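Local coordinates for protein precorrin-3 methylase (Rhodobacter capsulatus, PDB 3NUT) that probably transfers a methyl group from S-adenosyl-L-methionine to a precorrin intermediate on the pathway to cobalamin, at residues 36-41 against 54-59; 29-34 against 80-85. All coordinates share one frame; numbering follows the deposited sequence.

Both contacts involve one parallel sheet, and their centres lie about 9 Å apart. Contact 1 joins two strands side by side at the margin of the sheet, and backbone hydrogen bonds do most of the work. Contact 2 lies on a face of the sheet: helix 26-34 rests on strand 80-85 mainly through aliphatic side chains, with one weak hydrogen bond near Glu34. Each is partly buried, with Asp37 to Gly40 inside in contact 1 and Val82 and Val84 inside in contact 2, while Pro58 and Glu34 are exposed. The two meet where strands 37-40 and 80-85 pair, by Asp37 O to Val82 N, probably a hydrogen bond of 2.9 Å.

Contact 1: 36-41 against 54-59; sequences TDIVGY and LTLHPT
Asp37 to Gly40 pair with Thr55 to Pro58 as parallel beta strands at one margin of the five-stranded sheet, where strand 55-58 is the outermost within the chain. The two axes approach to 4.7 Å, and the bonding alternates as parallel pairing requires. Ile38 bonds on both sides of Leu56, through its N to Thr55 O (2.9 Å) and its O to His57 N (2.8 Å). Gly40 repeats this two residues on, with its N on His57 O (3.3 Å) and its O receiving Thr59 N (3.0 Å). At the backbone angles of Gly40 a CB would collide with the carbonyl O of Val39. No helix or strand interrupts the connection between the strands, so this is a parallel crossover without the helix of a classical beta-alpha-beta unit, in the alpha/beta domain of a tetrapyrrole methylase. On the face carrying Asp37, Val39, Thr55 and His57, the imidazole turns beside its own backbone N (chi1 -53°) and reaches back along the sheet. Its NE2 gives a nearly straight bond (166°) to Asp37 OD2 at 3.0 Å; the acceptor lies in the ring plane, and carboxylate and ring are turned 30° apart. OD2 also pairs with Arg79 in a salt bridge, though its place is less certain, so both bonds are to be read with care; Met74 of helix 65-76 touches both Asp37 and His57. Further along, Val39 CG1 meets Thr59 CG2 at 3.8 Å, the side chains crossing nearly at right angles. On the opposite face Ile38 CD1 reaches Leu54 CD1 (3.9 Å).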
ATOM      1  N   THR A  36       3.463  -3.304 -27.476  1.00 25.60           N
ATOM      2  CA  THR A  36       3.139  -4.127 -28.653  1.00 24.89           C
ATOM      3  C   THR A  36       2.362  -5.347 -28.189  1.00 24.84           C
ATOM      4  O   THR A  36       1.578  -5.934 -28.940  1.00 24.27           O
ATOM      5  CB  THR A  36       4.395  -4.657 -29.399  1.00 26.12           C
ATOM      6  OG1 THR A  36       5.204  -5.444 -28.507  1.00 25.92           O
ATOM      7  CG2 THR A  36       5.252  -3.498 -29.972  1.00 25.84           C
ATOM      8  N   ASP A  37       2.613  -5.752 -26.949  1.00 24.57           N
ATOM      9  CA  ASP A  37       2.000  -6.930 -26.424  1.00 25.24           C
ATOM     10  C   ASP A  37       1.438  -6.732 -25.002  1.00 25.24           C
ATOM     11  O   ASP A  37       2.129  -6.244 -24.119  1.00 25.15           O
ATOM     12  CB  ASP A  37       3.012  -8.063 -26.456  1.00 25.57           C
ATOM     13  CG  ASP A  37       3.498  -8.389 -27.881  1.00 25.85           C
ATOM     14  OD1 ASP A  37       4.388  -7.706 -28.413  1.00 26.73           O
ATOM     15  OD2 ASP A  37       3.004  -9.360 -28.471  1.00 27.18           O
ATOM     16  N   ILE A  38       0.168  -7.091 -24.797  1.00 25.86           N
ATOM     17  CA  ILE A  38      -0.385  -7.148 -23.449  1.00 25.26           C
ATOM     18  C   ILE A  38      -0.646  -8.595 -22.993  1.00 26.06           C
ATOM     19  O   ILE A  38      -1.264  -9.369 -23.698  1.00 26.63           O
ATOM     20  CB  ILE A  38      -1.581  -6.189 -23.267  1.00 26.01           C
ATOM     21  CG1 ILE A  38      -1.152  -4.775 -23.698  1.00 25.12           C
ATOM     22  CG2 ILE A  38      -2.083  -6.213 -21.806  1.00 22.05           C
ATOM     23  CD1 ILE A  38      -2.287  -3.768 -23.957  1.00 25.43           C
ATOM     24  N   VAL A  39      -0.123  -8.959 -21.819  1.00 26.15           N
ATOM     25  CA  VAL A  39      -0.308 -10.286 -21.243  1.00 25.86           C
ATOM     26  C   VAL A  39      -1.121 -10.112 -19.959  1.00 27.33           C
ATOM     27  O   VAL A  39      -0.733  -9.333 -19.096  1.00 27.02           O
ATOM     28  CB  VAL A  39       1.078 -10.921 -20.901  1.00 25.55           C
ATOM     29  CG1 VAL A  39       0.910 -12.277 -20.183  1.00 23.62           C
ATOM     30  CG2 VAL A  39       1.917 -11.061 -22.150  1.00 22.61           C
ATOM     31  N   GLY A  40      -2.266 -10.799 -19.848  1.00 28.36           N
ATOM     32  CA  GLY A  40      -3.103 -10.726 -18.644  1.00 28.94           C
ATOM     33  C   GLY A  40      -4.560 -11.096 -18.831  1.00 30.09           C
ATOM     34  O   GLY A  40      -4.949 -11.711 -19.815  1.00 30.56           O
ATOM     35  N   TYR A  41      -5.371 -10.691 -17.876  1.00 30.69           N
ATOM     36  CA  TYR A  41      -6.739 -11.107 -17.806  1.00 31.36           C
ATOM     37  C   TYR A  41      -7.562 -10.149 -18.636  1.00 31.65           C
ATOM     38  O   TYR A  41      -7.847  -9.034 -18.216  1.00 32.69           O
ATOM     39  CB  TYR A  41      -7.188 -11.161 -16.343  1.00 31.66           C
ATOM     40  CG  TYR A  41      -8.648 -11.533 -16.145  1.00 33.30           C
ATOM     41  CD1 TYR A  41      -9.113 -12.827 -16.423  1.00 35.31           C
ATOM     42  CD2 TYR A  41      -9.562 -10.590 -15.665  1.00 34.49           C
ATOM     43  CE1 TYR A  41     -10.461 -13.166 -16.241  1.00 35.95           C
ATOM     44  CE2 TYR A  41     -10.892 -10.912 -15.470  1.00 36.09           C
ATOM     45  CZ  TYR A  41     -11.349 -12.199 -15.765  1.00 38.05           C
ATOM     46  OH  TYR A  41     -12.696 -12.500 -15.571  1.00 38.40           O
ATOM     47  N   LEU A  54      -0.745  -4.175 -32.317  1.00 37.62           N
ATOM     48  CA  LEU A  54      -1.099  -4.551 -30.928  1.00 36.12           C
ATOM     49  C   LEU A  54      -1.668  -5.942 -30.837  1.00 35.62           C
ATOM     50  O   LEU A  54      -2.619  -6.280 -31.527  1.00 35.57           O
ATOM     51  CB  LEU A  54      -2.081  -3.562 -30.264  1.00 35.56           C
ATOM     52  CG  LEU A  54      -2.629  -3.970 -28.886  1.00 35.27           C
ATOM     53  CD1 LEU A  54      -1.574  -3.877 -27.782  1.00 33.44           C
ATOM     54  CD2 LEU A  54      -3.870  -3.146 -28.514  1.00 37.46           C
ATOM     55  N   THR A  55      -1.108  -6.728 -29.924  1.00 34.87           N
ATOM     56  CA  THR A  55      -1.572  -8.079 -29.710  1.00 34.41           C
ATOM     57  C   THR A  55      -1.725  -8.398 -28.213  1.00 33.68           C
ATOM     58  O   THR A  55      -0.942  -7.937 -27.356  1.00 33.76           O
ATOM     59  CB  THR A  55      -0.710  -9.100 -30.497  1.00 34.29           C
ATOM     60  OG1 THR A  55      -0.537 -10.277 -29.727  1.00 37.18           O
ATOM     61  CG2 THR A  55       0.658  -8.576 -30.770  1.00 37.83           C
ATOM     62  N   LEU A  56      -2.757  -9.170 -27.905  1.00 32.47           N
ATOM     63  CA  LEU A  56      -3.137  -9.492 -26.528  1.00 31.56           C
ATOM     64  C   LEU A  56      -3.014 -10.984 -26.296  1.00 30.94           C
ATOM     65  O   LEU A  56      -3.368 -11.772 -27.171  1.00 30.24           O
ATOM     66  CB  LEU A  56      -4.589  -9.098 -26.298  1.00 31.08           C
ATOM     67  CG  LEU A  56      -5.043  -7.756 -25.730  1.00 30.98           C
ATOM     68  CD1 LEU A  56      -4.427  -6.588 -26.429  1.00 28.98           C
ATOM     69  CD2 LEU A  56      -6.564  -7.718 -25.792  1.00 21.26           C
ATOM     70  N   HIS A  57      -2.537 -11.366 -25.109  1.00 30.80           N
ATOM     71  CA  HIS A  57      -2.261 -12.763 -24.784  1.00 30.36           C
ATOM     72  C   HIS A  57      -3.055 -13.107 -23.545  1.00 30.82           C
ATOM     73  O   HIS A  57      -2.647 -12.768 -22.449  1.00 30.71           O
ATOM     74  CB  HIS A  57      -0.756 -12.988 -24.543  1.00 29.33           C
ATOM     75  CG  HIS A  57       0.113 -12.499 -25.657  1.00 28.95           C
ATOM     76  ND1 HIS A  57       0.637 -13.338 -26.625  1.00 26.82           N
ATOM     77  CD2 HIS A  57       0.523 -11.249 -25.982  1.00 27.75           C
ATOM     78  CE1 HIS A  57       1.333 -12.630 -27.491  1.00 23.61           C
ATOM     79  NE2 HIS A  57       1.286 -11.361 -27.125  1.00 25.97           N
ATOM     80  N   PRO A  58      -4.190 -13.812 -23.709  1.00 31.86           N
ATOM     81  CA  PRO A  58      -5.114 -14.041 -22.572  1.00 32.66           C
ATOM     82  C   PRO A  58      -4.573 -15.018 -21.514  1.00 33.37           C
ATOM     83  O   PRO A  58      -4.062 -16.089 -21.841  1.00 33.92           O
ATOM     84  CB  PRO A  58      -6.377 -14.611 -23.246  1.00 32.55           C
ATOM     85  CG  PRO A  58      -6.148 -14.430 -24.746  1.00 32.42           C
ATOM     86  CD  PRO A  58      -4.666 -14.458 -24.939  1.00 31.49           C
ATOM     87  N   THR A  59      -4.635 -14.633 -20.261  1.00 34.09           N
ATOM     88  CA  THR A  59      -4.292 -15.554 -19.197  1.00 36.20           C
ATOM     89  C   THR A  59      -5.475 -15.568 -18.251  1.00 37.42           C
ATOM     90  O   THR A  59      -6.357 -14.698 -18.314  1.00 37.45           O
ATOM     91  CB  THR A  59      -2.976 -15.145 -18.419  1.00 36.62           C
ATOM     92  OG1 THR A  59      -3.264 -14.131 -17.458  1.00 37.06           O
ATOM     93  CG2 THR A  59      -1.893 -14.625 -19.341  1.00 35.78           C
TER

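Contact 2: 29-34 against 80-85; sequences TAALAE and RVVVVS
Leu32 turns its CG beside its own backbone N, opposite the carbonyl carbon (chi1 -73°), and this brings CD2 over the adjoining CG1 methyls of Val82 and Val84. In Val82 the two branches share the helix between them: CG1 faces Leu32, while CG2 faces Ala31. Leu32 CD2 thus lies 4.1 Å from Val82 CG1 and 4.0 Å from Val84 CG1, one methyl bridging two residues that point to the same side of the strand, and the leucine crosses both valines at about a right angle. Val82 CG2 sits 3.6 Å from Ala31 O, a carbonyl already engaged within the helix by Glu34 N, and 4.4 Å from Ala31 CB. The axes of the short helix and strand segments, which run obliquely to each other, approach to 8.4 Å, and the small Ala31 is consistent with this closeness. Arg80 bends at chi3 (-98°) and carries its guanidinium past the last turn, so that NH1 reaches Glu34 O at 3.0 Å. With an N-H...O angle of 125° this bond is weak. The Glu34 carboxylate is near but makes no salt bridge, since OE2 stays 4.3 Å from NH1; the opposite charges may still attract. Replacing Arg80 by alanine is likely to leave Glu34 O without this donor and the Glu34 carboxylate without this positive neighbour. Strand 80-85 runs between strands 37-40 and 10-15, so Leu32 also meets Ile38 and Val82 meets Trp10 and Ala14, while Val81 and Val83 turn to helix 65-76 on the other face, giving a sheet layered between helices.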
ATOM      1  N   THR A  29      -1.198   4.215 -17.708  1.00 23.08           N
ATOM      2  CA  THR A  29      -1.901   4.494 -18.967  1.00 23.76           C
ATOM      3  C   THR A  29      -0.881   4.689 -20.152  1.00 23.79           C
ATOM      4  O   THR A  29      -1.149   4.248 -21.261  1.00 23.91           O
ATOM      5  CB  THR A  29      -2.846   5.686 -18.827  1.00 24.36           C
ATOM      6  OG1 THR A  29      -3.901   5.354 -17.892  1.00 26.36           O
ATOM      7  CG2 THR A  29      -3.481   6.112 -20.214  1.00 23.23           C
ATOM      8  N   ALA A  30       0.252   5.341 -19.902  1.00 23.19           N
ATOM      9  CA  ALA A  30       1.271   5.581 -20.956  1.00 24.04           C
ATOM     10  C   ALA A  30       2.022   4.313 -21.410  1.00 24.31           C
ATOM     11  O   ALA A  30       2.287   4.155 -22.599  1.00 25.03           O
ATOM     12  CB  ALA A  30       2.265   6.665 -20.519  1.00 23.38           C
ATOM     13  N   ALA A  31       2.366   3.419 -20.475  1.00 24.25           N
ATOM     14  CA  ALA A  31       2.940   2.115 -20.831  1.00 24.94           C
ATOM     15  C   ALA A  31       1.980   1.286 -21.707  1.00 25.34           C
ATOM     16  O   ALA A  31       2.389   0.656 -22.692  1.00 24.42           O
ATOM     17  CB  ALA A  31       3.323   1.320 -19.563  1.00 24.79           C
ATOM     18  N   LEU A  32       0.702   1.284 -21.335  1.00 25.24           N
ATOM     19  CA  LEU A  32      -0.312   0.542 -22.084  1.00 25.76           C
ATOM     20  C   LEU A  32      -0.414   1.100 -23.499  1.00 26.28           C
ATOM     21  O   LEU A  32      -0.637   0.338 -24.437  1.00 27.25           O
ATOM     22  CB  LEU A  32      -1.692   0.585 -21.373  1.00 25.86           C
ATOM     23  CG  LEU A  32      -1.921  -0.236 -20.080  1.00 24.95           C
ATOM     24  CD1 LEU A  32      -3.192   0.212 -19.366  1.00 22.89           C
ATOM     25  CD2 LEU A  32      -1.987  -1.753 -20.359  1.00 23.75           C
ATOM     26  N   ALA A  33      -0.262   2.417 -23.655  1.00 26.26           N
ATOM     27  CA  ALA A  33      -0.292   3.033 -24.997  1.00 27.31           C
ATOM     28  C   ALA A  33       0.974   2.696 -25.806  1.00 27.64           C
ATOM     29  O   ALA A  33       0.964   2.802 -27.039  1.00 27.51           O
ATOM     30  CB  ALA A  33      -0.498   4.584 -24.928  1.00 26.39           C
ATOM     31  N   GLU A  34       2.040   2.288 -25.114  1.00 27.83           N
ATOM     32  CA  GLU A  34       3.308   1.892 -25.773  1.00 28.84           C
ATOM     33  C   GLU A  34       3.481   0.408 -26.079  1.00 28.19           C
ATOM     34  O   GLU A  34       4.332   0.056 -26.877  1.00 28.59           O
ATOM     35  CB  GLU A  34       4.501   2.286 -24.927  1.00 28.97           C
ATOM     36  CG  GLU A  34       4.877   3.708 -24.977  1.00 34.39           C
ATOM     37  CD  GLU A  34       6.364   3.836 -25.058  1.00 42.53           C
ATOM     38  OE1 GLU A  34       6.986   4.111 -24.007  1.00 42.92           O
ATOM     39  OE2 GLU A  34       6.906   3.617 -26.183  1.00 47.81           O
ATOM     40  N   ARG A  80       7.511  -4.978 -26.922  1.00 29.96           N
ATOM     41  CA  ARG A  80       7.333  -4.158 -25.749  1.00 29.73           C
ATOM     42  C   ARG A  80       6.123  -4.742 -25.004  1.00 28.49           C
ATOM     43  O   ARG A  80       4.973  -4.461 -25.354  1.00 28.59           O
ATOM     44  CB  ARG A  80       7.113  -2.673 -26.142  1.00 29.53           C
ATOM     45  CG  ARG A  80       8.369  -1.933 -26.550  1.00 31.72           C
ATOM     46  CD  ARG A  80       8.084  -0.571 -27.175  1.00 35.62           C
ATOM     47  NE  ARG A  80       8.139  -0.741 -28.620  1.00 42.43           N
ATOM     48  CZ  ARG A  80       7.301  -0.201 -29.497  1.00 43.82           C
ATOM     49  NH1 ARG A  80       6.294   0.582 -29.103  1.00 44.74           N
ATOM     50  NH2 ARG A  80       7.467  -0.481 -30.780  1.00 43.57           N
ATOM     51  N   VAL A  81       6.412  -5.515 -23.961  1.00 27.05           N
ATOM     52  CA  VAL A  81       5.444  -6.380 -23.310  1.00 26.20           C
ATOM     53  C   VAL A  81       5.019  -5.757 -21.994  1.00 25.79           C
ATOM     54  O   VAL A  81       5.856  -5.502 -21.132  1.00 25.32           O
ATOM     55  CB  VAL A  81       6.034  -7.791 -23.045  1.00 26.47           C
ATOM     56  CG1 VAL A  81       4.970  -8.762 -22.613  1.00 26.10           C
ATOM     57  CG2 VAL A  81       6.758  -8.340 -24.320  1.00 26.97           C
ATOM     58  N   VAL A  82       3.716  -5.492 -21.851  1.00 24.62           N
ATOM     59  CA  VAL A  82       3.162  -5.075 -20.575  1.00 23.55           C
ATOM     60  C   VAL A  82       2.434  -6.264 -19.975  1.00 24.24           C
ATOM     61  O   VAL A  82       1.512  -6.805 -20.574  1.00 22.54           O
ATOM     62  CB  VAL A  82       2.147  -3.896 -20.710  1.00 24.09           C
ATOM     63  CG1 VAL A  82       1.523  -3.559 -19.333  1.00 21.67           C
ATOM     64  CG2 VAL A  82       2.825  -2.639 -21.331  1.00 23.41           C
ATOM     65  N   VAL A  83       2.844  -6.669 -18.783  1.00 24.69           N
ATOM     66  CA  VAL A  83       2.154  -7.745 -18.094  1.00 25.17           C
ATOM     67  C   VAL A  83       1.289  -7.027 -17.067  1.00 25.75           C
ATOM     68  O   VAL A  83       1.779  -6.189 -16.292  1.00 25.24           O
ATOM     69  CB  VAL A  83       3.145  -8.715 -17.395  1.00 25.64           C
ATOM     70  CG1 VAL A  83       2.391  -9.720 -16.523  1.00 25.80           C
ATOM     71  CG2 VAL A  83       4.059  -9.409 -18.417  1.00 24.55           C
ATOM     72  N   VAL A  84      -0.001  -7.322 -17.050  1.00 25.63           N
ATOM     73  CA  VAL A  84      -0.888  -6.558 -16.176  1.00 25.76           C
ATOM     74  C   VAL A  84      -1.332  -7.318 -14.908  1.00 26.49           C
ATOM     75  O   VAL A  84      -1.589  -8.519 -14.953  1.00 25.81           O
ATOM     76  CB  VAL A  84      -2.088  -5.966 -16.962  1.00 26.21           C
ATOM     77  CG1 VAL A  84      -1.604  -4.816 -17.865  1.00 25.13           C
ATOM     78  CG2 VAL A  84      -2.801  -7.056 -17.821  1.00 24.94           C
ATOM     79  N   SER A  85      -1.416  -6.591 -13.790  1.00 26.53           N
ATOM     80  CA  SER A  85      -2.017  -7.082 -12.555  1.00 27.20           C
ATOM     81  C   SER A  85      -3.023  -6.099 -12.031  1.00 27.00           C
ATOM     82  O   SER A  85      -2.837  -4.891 -12.150  1.00 27.54           O
ATOM     83  CB  SER A  85      -0.956  -7.223 -11.477  1.00 26.64           C
ATOM     84  OG  SER A  85      -0.271  -8.443 -11.664  1.00 32.29           O
TER